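Local coordinates for dihydrodipicolinate synthase family protein (Sinorhizobium meliloti, PDB 4DNH) that is of unknown function but folds as a TIM barrel and is probably related to dihydrodipicolinate synthase, at residues W93-L104 against Q142-G151; A79-M89 against I153-L161. All blocks are in the same frame, centred on the assembly; numbering follows the deposited sequence.

Contact 1: residues W93-L104 against Q142-G151; sequences WPEARELIRRSL and QIEAIEAEGG
Two neighbouring outer helices of a TIM barrel meet here, with Trp-93 stacked on Gln-142 and Leu-104 packed on Glu-149 and Gly-151. The helices follow the second and third barrel strands and run nearly parallel; the axes of the two segments come within 10.1 Å and cross at -22°. The amide of Gln-142 lies flat over one face of the Trp-93 indole, the planes 4° apart. Gln-142 NE2 sits 3.5 Å from Trp-93 CD2, and Gln-142 CG makes a CH-pi contact over the six-membered ring. Outside the helices, Gly-120 N bonds to Gln-142 OE1, while His-123 and Asp-122 bond to NE2, which holds the amide in its orientation. Ala-145 CB meets the rim of the indole near its plane. Cut back to alanine, Trp-93 would probably leave the Gln-142 amide without its flat partner and a gap beside Ala-145. Next along, Ala-145 CB lies over the centre of one face of the Arg-97 guanidinium, 3.6 Å from Arg-97 CZ. A water bridges the helices: it donates to Ala-145 O and weakly to Glu-149 OE2, and accepts weakly from Arg-97 NH2. Deeper in, Ile-100 and Ile-146 cross at about a right angle through their CD1 methyls, 3.9 Å apart. A Schellman motif with Gly-150 at C-prime ends helix 132-148, and there Leu-104 CD1 lies 3.6 Å from Glu-149 CB and 3.8 Å from Gly-151 CA.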
loop_
_atom_site.group_PDB
_atom_site.type_symbol
_atom_site.label_atom_id
_atom_site.label_comp_id
_atom_site.label_asym_id
_atom_site.label_seq_id
_atom_site.Cartn_x
_atom_site.Cartn_y
_atom_site.Cartn_z
ATOM N N TRP A 93 11.176 -11.513 5.822
ATOM C CA TRP A 93 12.094 -10.462 6.222
ATOM C C TRP A 93 13.353 -10.423 5.376
ATOM O O TRP A 93 13.734 -9.358 4.921
ATOM C CB TRP A 93 12.392 -10.561 7.713
ATOM C CG TRP A 93 13.539 -9.695 8.187
ATOM C CD1 TRP A 93 14.635 -10.093 8.937
ATOM C CD2 TRP A 93 13.736 -8.247 7.970
ATOM N NE1 TRP A 93 15.471 -9.040 9.184
ATOM C CE2 TRP A 93 14.998 -7.907 8.634
ATOM C CE3 TRP A 93 13.028 -7.245 7.306
ATOM C CZ2 TRP A 93 15.510 -6.613 8.630
ATOM C CZ3 TRP A 93 13.558 -5.948 7.301
ATOM C CH2 TRP A 93 14.770 -5.642 7.952
ATOM N N PRO A 94 14.006 -11.579 5.123
ATOM C CA PRO A 94 15.235 -11.517 4.302
ATOM C C PRO A 94 15.055 -10.817 2.944
ATOM O O PRO A 94 15.870 -9.970 2.558
ATOM C CB PRO A 94 15.590 -12.999 4.106
ATOM C CG PRO A 94 15.089 -13.645 5.355
ATOM C CD PRO A 94 13.781 -12.946 5.646
ATOM N N GLU A 95 13.988 -11.172 2.243
ATOM C CA GLU A 95 13.658 -10.569 0.964
ATOM C C GLU A 95 13.205 -9.112 1.118
ATOM O O GLU A 95 13.473 -8.292 0.252
ATOM C CB GLU A 95 12.563 -11.375 0.284
ATOM C CG GLU A 95 12.985 -12.776 -0.119
ATOM C CD GLU A 95 12.996 -13.772 1.037
ATOM O OE1 GLU A 95 12.137 -13.695 1.955
ATOM O OE2 GLU A 95 13.880 -14.654 1.012
ATOM N N ALA A 96 12.524 -8.810 2.223
ATOM C CA ALA A 96 12.095 -7.452 2.545
ATOM C C ALA A 96 13.295 -6.532 2.815
ATOM O O ALA A 96 13.346 -5.413 2.312
ATOM C CB ALA A 96 11.131 -7.451 3.726
ATOM N N ARG A 97 14.242 -7.021 3.613
ATOM C CA ARG A 97 15.501 -6.336 3.890
ATOM C C ARG A 97 16.273 -6.076 2.582
ATOM O O ARG A 97 16.783 -4.978 2.354
ATOM C CB ARG A 97 16.330 -7.183 4.854
ATOM C CG ARG A 97 17.594 -6.516 5.364
ATOM C CD ARG A 97 18.572 -7.528 5.932
ATOM N NE ARG A 97 19.760 -6.859 6.461
ATOM C CZ ARG A 97 20.210 -6.971 7.711
ATOM N NH1 ARG A 97 19.590 -7.757 8.589
ATOM N NH2 ARG A 97 21.295 -6.299 8.080
ATOM N N GLU A 98 16.319 -7.068 1.700
ATOM C CA GLU A 98 17.028 -6.902 0.439
ATOM C C GLU A 98 16.335 -5.869 -0.445
ATOM O O GLU A 98 16.991 -5.049 -1.072
ATOM C CB GLU A 98 17.207 -8.248 -0.261
ATOM C CG GLU A 98 17.932 -8.219 -1.596
ATOM C CD GLU A 98 19.415 -7.874 -1.505
ATOM O OE1 GLU A 98 19.886 -7.371 -0.450
ATOM O OE2 GLU A 98 20.117 -8.103 -2.521
ATOM N N LEU A 99 15.006 -5.867 -0.446
ATOM C CA LEU A 99 14.256 -4.919 -1.272
ATOM C C LEU A 99 14.476 -3.502 -0.759
ATOM O O LEU A 99 14.708 -2.569 -1.531
ATOM C CB LEU A 99 12.785 -5.284 -1.279
ATOM C CG LEU A 99 11.786 -4.408 -2.023
ATOM C CD1 LEU A 99 12.236 -4.097 -3.446
ATOM C CD2 LEU A 99 10.439 -5.121 -2.020
ATOM N N ILE A 100 14.446 -3.363 0.556
ATOM C CA ILE A 100 14.754 -2.107 1.204
ATOM C C ILE A 100 16.160 -1.617 0.826
ATOM O O ILE A 100 16.324 -0.483 0.414
ATOM C CB ILE A 100 14.539 -2.203 2.731
ATOM C CG1 ILE A 100 13.031 -2.325 3.024
ATOM C CG2 ILE A 100 15.162 -1.002 3.436
ATOM C CD1 ILE A 100 12.664 -2.546 4.479
ATOM N N ARG A 101 17.151 -2.493 0.929
ATOM C CA ARG A 101 18.536 -2.180 0.554
ATOM C C ARG A 101 18.687 -1.709 -0.907
ATOM O O ARG A 101 19.269 -0.655 -1.157
ATOM C CB ARG A 101 19.434 -3.386 0.842
ATOM C CG ARG A 101 20.911 -3.163 0.581
ATOM C CD ARG A 101 21.622 -4.493 0.392
ATOM N NE ARG A 101 22.686 -4.344 -0.596
ATOM C CZ ARG A 101 22.705 -4.898 -1.808
ATOM N NH1 ARG A 101 21.728 -5.697 -2.216
ATOM N NH2 ARG A 101 23.732 -4.665 -2.610
ATOM N N ARG A 102 18.159 -2.475 -1.861
ATOM C CA ARG A 102 18.188 -2.069 -3.280
ATOM C C ARG A 102 17.464 -0.741 -3.533
ATOM O O ARG A 102 18.012 0.141 -4.192
ATOM C CB ARG A 102 17.564 -3.126 -4.180
ATOM C CG ARG A 102 17.960 -4.538 -3.846
ATOM C CD ARG A 102 19.100 -4.994 -4.699
ATOM N NE ARG A 102 19.188 -6.449 -4.706
ATOM C CZ ARG A 102 19.476 -7.168 -5.785
ATOM N NH1 ARG A 102 19.671 -6.566 -6.960
ATOM N NH2 ARG A 102 19.550 -8.489 -5.687
ATOM N N SER A 103 16.239 -0.602 -3.016
ATOM C CA SER A 103 15.454 0.626 -3.214
ATOM C C SER A 103 16.111 1.898 -2.656
ATOM O O SER A 103 16.124 2.931 -3.330
ATOM C CB SER A 103 14.045 0.473 -2.659
ATOM O OG SER A 103 13.254 -0.260 -3.567
ATOM N N LEU A 104 16.659 1.816 -1.444
ATOM C CA LEU A 104 17.422 2.929 -0.880
ATOM C C LEU A 104 18.560 3.318 -1.809
ATOM O O LEU A 104 18.756 4.505 -2.087
ATOM C CB LEU A 104 17.907 2.628 0.549
ATOM C CG LEU A 104 16.744 2.600 1.569
ATOM C CD1 LEU A 104 17.167 2.032 2.912
ATOM C CD2 LEU A 104 16.106 3.976 1.754
ATOM N N GLN A 142 15.460 -5.016 13.010
ATOM C CA GLN A 142 15.031 -4.523 11.701
ATOM C C GLN A 142 15.264 -3.027 11.553
ATOM O O GLN A 142 15.725 -2.574 10.498
ATOM C CB GLN A 142 13.559 -4.834 11.429
ATOM C CG GLN A 142 13.167 -6.297 11.522
ATOM C CD GLN A 142 11.913 -6.608 10.718
ATOM O OE1 GLN A 142 11.304 -5.722 10.111
ATOM N NE2 GLN A 142 11.519 -7.873 10.715
ATOM N N ILE A 143 14.930 -2.263 12.595
ATOM C CA ILE A 143 15.168 -0.809 12.613
ATOM C C ILE A 143 16.642 -0.476 12.360
ATOM O O ILE A 143 16.949 0.401 11.555
ATOM C CB ILE A 143 14.665 -0.154 13.928
ATOM C CG1 ILE A 143 13.145 -0.024 13.885
ATOM C CG2 ILE A 143 15.317 1.208 14.179
ATOM C CD1 ILE A 143 12.498 0.096 15.246
ATOM N N GLU A 144 17.545 -1.183 13.036
ATOM C CA GLU A 144 18.973 -0.933 12.872
ATOM C C GLU A 144 19.434 -1.310 11.472
ATOM O O GLU A 144 20.196 -0.573 10.845
ATOM C CB GLU A 144 19.795 -1.652 13.948
ATOM C CG GLU A 144 19.787 -0.935 15.298
ATOM C CD GLU A 144 20.320 -1.786 16.449
ATOM O OE1 GLU A 144 20.519 -3.016 16.264
ATOM O OE2 GLU A 144 20.530 -1.220 17.550
ATOM N N ALA A 145 18.948 -2.444 10.976
ATOM C CA ALA A 145 19.226 -2.863 9.607
ATOM C C ALA A 145 18.849 -1.772 8.603
ATOM O O ALA A 145 19.662 -1.424 7.739
ATOM C CB ALA A 145 18.506 -4.160 9.290
ATOM N N ILE A 146 17.649 -1.207 8.747
ATOM C CA ILE A 146 17.166 -0.165 7.830
ATOM C C ILE A 146 17.965 1.142 7.938
ATOM O O ILE A 146 18.461 1.672 6.928
ATOM C CB ILE A 146 15.646 0.081 7.974
ATOM C CG1 ILE A 146 14.870 -1.121 7.437
ATOM C CG2 ILE A 146 15.229 1.313 7.189
ATOM C CD1 ILE A 146 13.560 -1.384 8.142
ATOM N N GLU A 147 18.100 1.644 9.160
ATOM C CA GLU A 147 18.877 2.846 9.414
ATOM C C GLU A 147 20.307 2.734 8.895
ATOM O O GLU A 147 20.860 3.721 8.409
ATOM C CB GLU A 147 18.859 3.183 10.899
ATOM C CG GLU A 147 17.524 3.762 11.347
ATOM C CD GLU A 147 17.437 4.039 12.835
ATOM O OE1 GLU A 147 18.255 3.497 13.612
ATOM O OE2 GLU A 147 16.527 4.801 13.227
ATOM N N ALA A 148 20.896 1.538 8.965
ATOM C CA ALA A 148 22.250 1.338 8.428
ATOM C C ALA A 148 22.331 1.583 6.914
ATOM O O ALA A 148 23.394 1.868 6.399
ATOM C CB ALA A 148 22.796 -0.043 8.781
ATOM N N GLU A 149 21.211 1.469 6.208
ATOM C CA GLU A 149 21.184 1.751 4.769
ATOM C C GLU A 149 20.676 3.180 4.503
ATOM O O GLU A 149 20.400 3.562 3.362
ATOM C CB GLU A 149 20.328 0.713 4.034
ATOM C CG GLU A 149 20.723 -0.740 4.271
ATOM C CD GLU A 149 22.003 -1.155 3.546
ATOM O OE1 GLU A 149 22.442 -0.438 2.617
ATOM O OE2 GLU A 149 22.580 -2.209 3.900
ATOM N N GLY A 150 20.552 3.960 5.573
ATOM C CA GLY A 150 20.075 5.344 5.497
ATOM C C GLY A 150 18.592 5.490 5.216
ATOM O O GLY A 150 18.185 6.403 4.501
ATOM N N GLY A 151 17.773 4.602 5.773
ATOM C CA GLY A 151 16.338 4.640 5.506
ATOM C C GLY A 151 15.533 5.281 6.618
ATOM O O GLY A 151 15.838 5.101 7.797
HETATM O O HOH W 1 21.767 -3.057 7.049
#

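Contact 2: residues A79-M89 against I153-L161; sequences AESMDTAQRGM and IILMASRAL
Apolar contacts between Met-82, Ile-154 and Met-156 fill the middle of this interface; both methionines are selenomethionine. Ala-79 CB begins the row, 3.8 Å from Ile-154 CD1. The bend of Met-82 at chi2, -66°, brings Met-82 SE to the other branch of the isoleucine, 3.9 Å from Ile-154 CG2. A further bend at chi3 sets the Met-82 methyl beside CG2 as well. The two selenomethionine chains slide past each other in opposite directions, with Met-82 SE and Met-156 SE 4.0 Å apart. The Met-156 chain bends at chi3, near 94°, which puts Met-156 CE 3.6 Å from Arg-87 CG. Met-156 SE lies over one face of the Arg-87 guanidinium, toward its rim, 3.6 Å from Arg-87 NH2.

Strands 77-80 and 153-155 are the second and fourth of the eight parallel barrel strands, with 115-119 between them. The side chains therefore meet past strand 115-119, and the contact goes on into the segments that follow both strands.

Polar bonds gather beyond the strand ends. Arg-87 NH2 donates to Ser-81 O at 2.7 Å, with the acceptor in the guanidinium plane, and also bonds to Gly-118 O. NE of the same arginine forms a salt bridge with Asp-122. One direct hydrogen bond joins the two segments: Arg-159 NH1 to Gly-88 O, 2.8 Å. The donor stands above the carbonyl plane, 50° out of it. Arg-159 NE pairs with Asp-196 in a salt bridge. Gly-88 belongs to a type II turn from Gln-86 to Met-89; its positive phi favours glycine, and a CB there would run into Arg-159 NH1.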
loop_
_atom_site.group_PDB
_atom_site.type_symbol
_atom_site.label_atom_id
_atom_site.label_comp_id
_atom_site.label_asym_id
_atom_site.label_seq_id
_atom_site.Cartn_x
_atom_site.Cartn_y
_atom_site.Cartn_z
ATOM N N ALA A 79 6.616 3.708 -0.408
ATOM C CA ALA A 79 6.572 3.026 0.888
ATOM C C ALA A 79 7.002 1.583 0.663
ATOM O O ALA A 79 6.239 0.806 0.080
ATOM C CB ALA A 79 5.160 3.058 1.458
ATOM N N GLU A 80 8.202 1.219 1.119
ATOM C CA GLU A 80 8.782 -0.047 0.708
ATOM C C GLU A 80 8.574 -1.208 1.628
ATOM O O GLU A 80 8.598 -1.075 2.861
ATOM C CB GLU A 80 10.282 0.056 0.457
ATOM C CG GLU A 80 10.637 0.237 -1.003
ATOM C CD GLU A 80 10.223 -0.909 -1.900
ATOM O OE1 GLU A 80 9.310 -1.711 -1.571
ATOM O OE2 GLU A 80 10.811 -0.973 -2.982
ATOM N N SER A 81 8.423 -2.361 0.980
ATOM C CA SER A 81 8.284 -3.620 1.647
ATOM C C SER A 81 7.090 -3.534 2.604
ATOM O O SER A 81 7.128 -4.019 3.728
ATOM C CB SER A 81 9.594 -3.981 2.355
ATOM O OG SER A 81 10.629 -4.208 1.414
HETATM N N MSE A 82 6.026 -2.914 2.124
HETATM C CA MSE A 82 4.819 -2.751 2.918
HETATM C C MSE A 82 3.840 -3.862 2.637
HETATM O O MSE A 82 4.144 -4.828 1.919
HETATM C CB MSE A 82 4.256 -1.363 2.606
HETATM C CG MSE A 82 5.114 -0.291 3.283
HETATM SE SE MSE A 82 4.908 -0.493 5.236
HETATM C CE MSE A 82 3.063 0.193 5.326
ATOM N N ASP A 83 2.645 -3.738 3.198
ATOM C CA ASP A 83 1.622 -4.748 3.008
ATOM C C ASP A 83 1.383 -5.016 1.525
ATOM O O ASP A 83 1.164 -6.148 1.149
ATOM C CB ASP A 83 0.319 -4.330 3.686
ATOM C CG ASP A 83 -0.677 -5.455 3.748
ATOM O OD1 ASP A 83 -0.541 -6.317 4.643
ATOM O OD2 ASP A 83 -1.589 -5.489 2.890
ATOM N N THR A 84 1.436 -3.984 0.685
ATOM C CA THR A 84 1.265 -4.170 -0.775
ATOM C C THR A 84 2.389 -5.001 -1.398
ATOM O O THR A 84 2.197 -5.637 -2.433
ATOM C CB THR A 84 1.143 -2.830 -1.537
ATOM O OG1 THR A 84 0.124 -2.035 -0.935
ATOM C CG2 THR A 84 0.762 -3.054 -2.983
ATOM N N ALA A 85 3.567 -4.993 -0.785
ATOM C CA ALA A 85 4.684 -5.780 -1.333
ATOM C C ALA A 85 4.615 -7.178 -0.755
ATOM O O ALA A 85 5.554 -7.945 -0.865
ATOM C CB ALA A 85 6.015 -5.121 -1.030
ATOM N N GLN A 86 3.478 -7.469 -0.117
ATOM C CA GLN A 86 3.111 -8.806 0.370
ATOM C C GLN A 86 3.861 -9.208 1.612
ATOM O O GLN A 86 3.962 -10.401 1.914
ATOM C CB GLN A 86 3.201 -9.880 -0.728
ATOM C CG GLN A 86 2.050 -9.796 -1.719
ATOM C CD GLN A 86 2.303 -10.552 -3.011
ATOM O OE1 GLN A 86 2.720 -9.969 -4.018
ATOM N NE2 GLN A 86 2.052 -11.856 -2.993
ATOM N N ARG A 87 4.381 -8.195 2.317
ATOM C CA ARG A 87 5.049 -8.337 3.609
ATOM C C ARG A 87 4.203 -9.185 4.566
ATOM O O ARG A 87 2.986 -8.977 4.686
ATOM C CB ARG A 87 5.278 -6.946 4.212
ATOM C CG ARG A 87 6.199 -6.914 5.429
ATOM C CD ARG A 87 7.661 -7.007 5.010
ATOM N NE ARG A 87 8.552 -6.781 6.134
ATOM C CZ ARG A 87 9.136 -5.622 6.425
ATOM N NH1 ARG A 87 9.916 -5.547 7.496
ATOM N NH2 ARG A 87 8.952 -4.536 5.661
ATOM N N GLY A 88 4.838 -10.142 5.240
ATOM C CA GLY A 88 4.120 -11.029 6.182
ATOM C C GLY A 88 3.201 -12.080 5.553
ATOM O O GLY A 88 2.708 -12.962 6.253
HETATM N N MSE A 89 2.983 -11.990 4.237
HETATM C CA MSE A 89 2.042 -12.842 3.508
HETATM C C MSE A 89 2.658 -13.227 2.167
HETATM O O MSE A 89 2.053 -13.047 1.092
HETATM C CB MSE A 89 0.711 -12.085 3.383
HETATM C CG MSE A 89 -0.491 -13.041 3.306
HETATM SE SE MSE A 89 -2.156 -12.095 2.778
HETATM C CE MSE A 89 -2.591 -12.942 1.051
ATOM N N ILE A 153 11.934 5.121 8.567
ATOM C CA ILE A 153 11.161 3.951 8.954
ATOM C C ILE A 153 9.657 4.189 8.931
ATOM O O ILE A 153 9.183 5.267 9.295
ATOM C CB ILE A 153 11.553 3.500 10.382
ATOM C CG1 ILE A 153 12.898 2.776 10.366
ATOM C CG2 ILE A 153 10.482 2.599 11.007
ATOM C CD1 ILE A 153 14.049 3.674 10.712
ATOM N N ILE A 154 8.923 3.177 8.478
ATOM C CA ILE A 154 7.493 3.076 8.702
ATOM C C ILE A 154 7.365 1.950 9.704
ATOM O O ILE A 154 7.723 0.815 9.405
ATOM C CB ILE A 154 6.717 2.671 7.441
ATOM C CG1 ILE A 154 6.790 3.775 6.396
ATOM C CG2 ILE A 154 5.258 2.396 7.795
ATOM C CD1 ILE A 154 6.360 3.333 5.015
ATOM N N LEU A 155 6.891 2.267 10.899
ATOM C CA LEU A 155 6.910 1.301 11.976
ATOM C C LEU A 155 5.668 0.420 11.909
ATOM O O LEU A 155 4.552 0.862 12.195
ATOM C CB LEU A 155 7.038 2.005 13.321
ATOM C CG LEU A 155 7.312 1.120 14.530
ATOM C CD1 LEU A 155 8.628 0.386 14.357
ATOM C CD2 LEU A 155 7.325 1.965 15.789
HETATM N N MSE A 156 5.878 -0.829 11.512
HETATM C CA MSE A 156 4.778 -1.751 11.250
HETATM C C MSE A 156 4.262 -2.375 12.521
HETATM O O MSE A 156 4.985 -2.455 13.535
HETATM C CB MSE A 156 5.269 -2.799 10.256
HETATM C CG MSE A 156 5.357 -2.152 8.875
HETATM SE SE MSE A 156 6.058 -3.461 7.577
HETATM C CE MSE A 156 4.345 -4.153 6.874
ATOM N N ALA A 157 3.002 -2.801 12.481
ATOM C CA ALA A 157 2.389 -3.505 13.597
ATOM C C ALA A 157 3.001 -4.892 13.679
ATOM O O ALA A 157 3.501 -5.409 12.682
ATOM C CB ALA A 157 0.887 -3.586 13.417
ATOM N N SER A 158 2.975 -5.481 14.867
ATOM C CA SER A 158 3.710 -6.704 15.145
ATOM C C SER A 158 2.789 -7.882 15.516
ATOM O O SER A 158 1.989 -7.805 16.464
ATOM C CB SER A 158 4.755 -6.416 16.233
ATOM O OG SER A 158 5.133 -7.565 16.974
ATOM N N ARG A 159 2.915 -8.960 14.738
ATOM C CA ARG A 159 2.155 -10.209 14.906
ATOM C C ARG A 159 2.405 -10.780 16.322
ATOM O O ARG A 159 1.464 -11.124 17.025
ATOM C CB ARG A 159 2.623 -11.216 13.829
ATOM C CG ARG A 159 1.607 -11.824 12.854
ATOM C CD ARG A 159 0.975 -10.776 11.951
ATOM N NE ARG A 159 0.968 -10.943 10.473
ATOM C CZ ARG A 159 1.439 -11.943 9.715
ATOM N NH1 ARG A 159 1.323 -11.828 8.392
ATOM N NH2 ARG A 159 2.010 -13.032 10.238
ATOM N N ALA A 160 3.671 -10.843 16.748
ATOM C CA ALA A 160 4.050 -11.468 18.028
ATOM C C ALA A 160 3.537 -10.688 19.241
ATOM O O ALA A 160 3.201 -11.278 20.281
ATOM C CB ALA A 160 5.560 -11.633 18.117
ATOM N N LEU A 161 3.491 -9.364 19.095
ATOM C CA LEU A 161 2.981 -8.473 20.129
ATOM C C LEU A 161 1.452 -8.586 20.279
ATOM O O LEU A 161 0.950 -8.661 21.409
ATOM C CB LEU A 161 3.429 -7.029 19.874
ATOM C CG LEU A 161 3.014 -5.943 20.880
ATOM C CD1 LEU A 161 3.626 -6.129 22.265
ATOM C CD2 LEU A 161 3.344 -4.570 20.331
#

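In the fold
Contact 1 lies in the outer helical layer of the barrel and is partly buried. Contact 2 is buried and lies nearer the centre of the chain. Strand 77-80 leads into helix 93-108, and helix 132-148 leads into strand 153-155, so each contact takes one element from each of these two units. On the outside, the helices meet through a flat stack, aliphatic groups and a water with one firm and two weak bonds. Inside, selenomethionine and isoleucine side chains meet; at the less buried end of contact 2, Arg-159 bonds the start of its helix to the Gly-88 turn. The layers also touch directly: Ser-103 OG probably bonds to Glu-80 OE2 and Ser-81 OG to Ala-96 O, tying helix 93-108 to the end of strand 77-80.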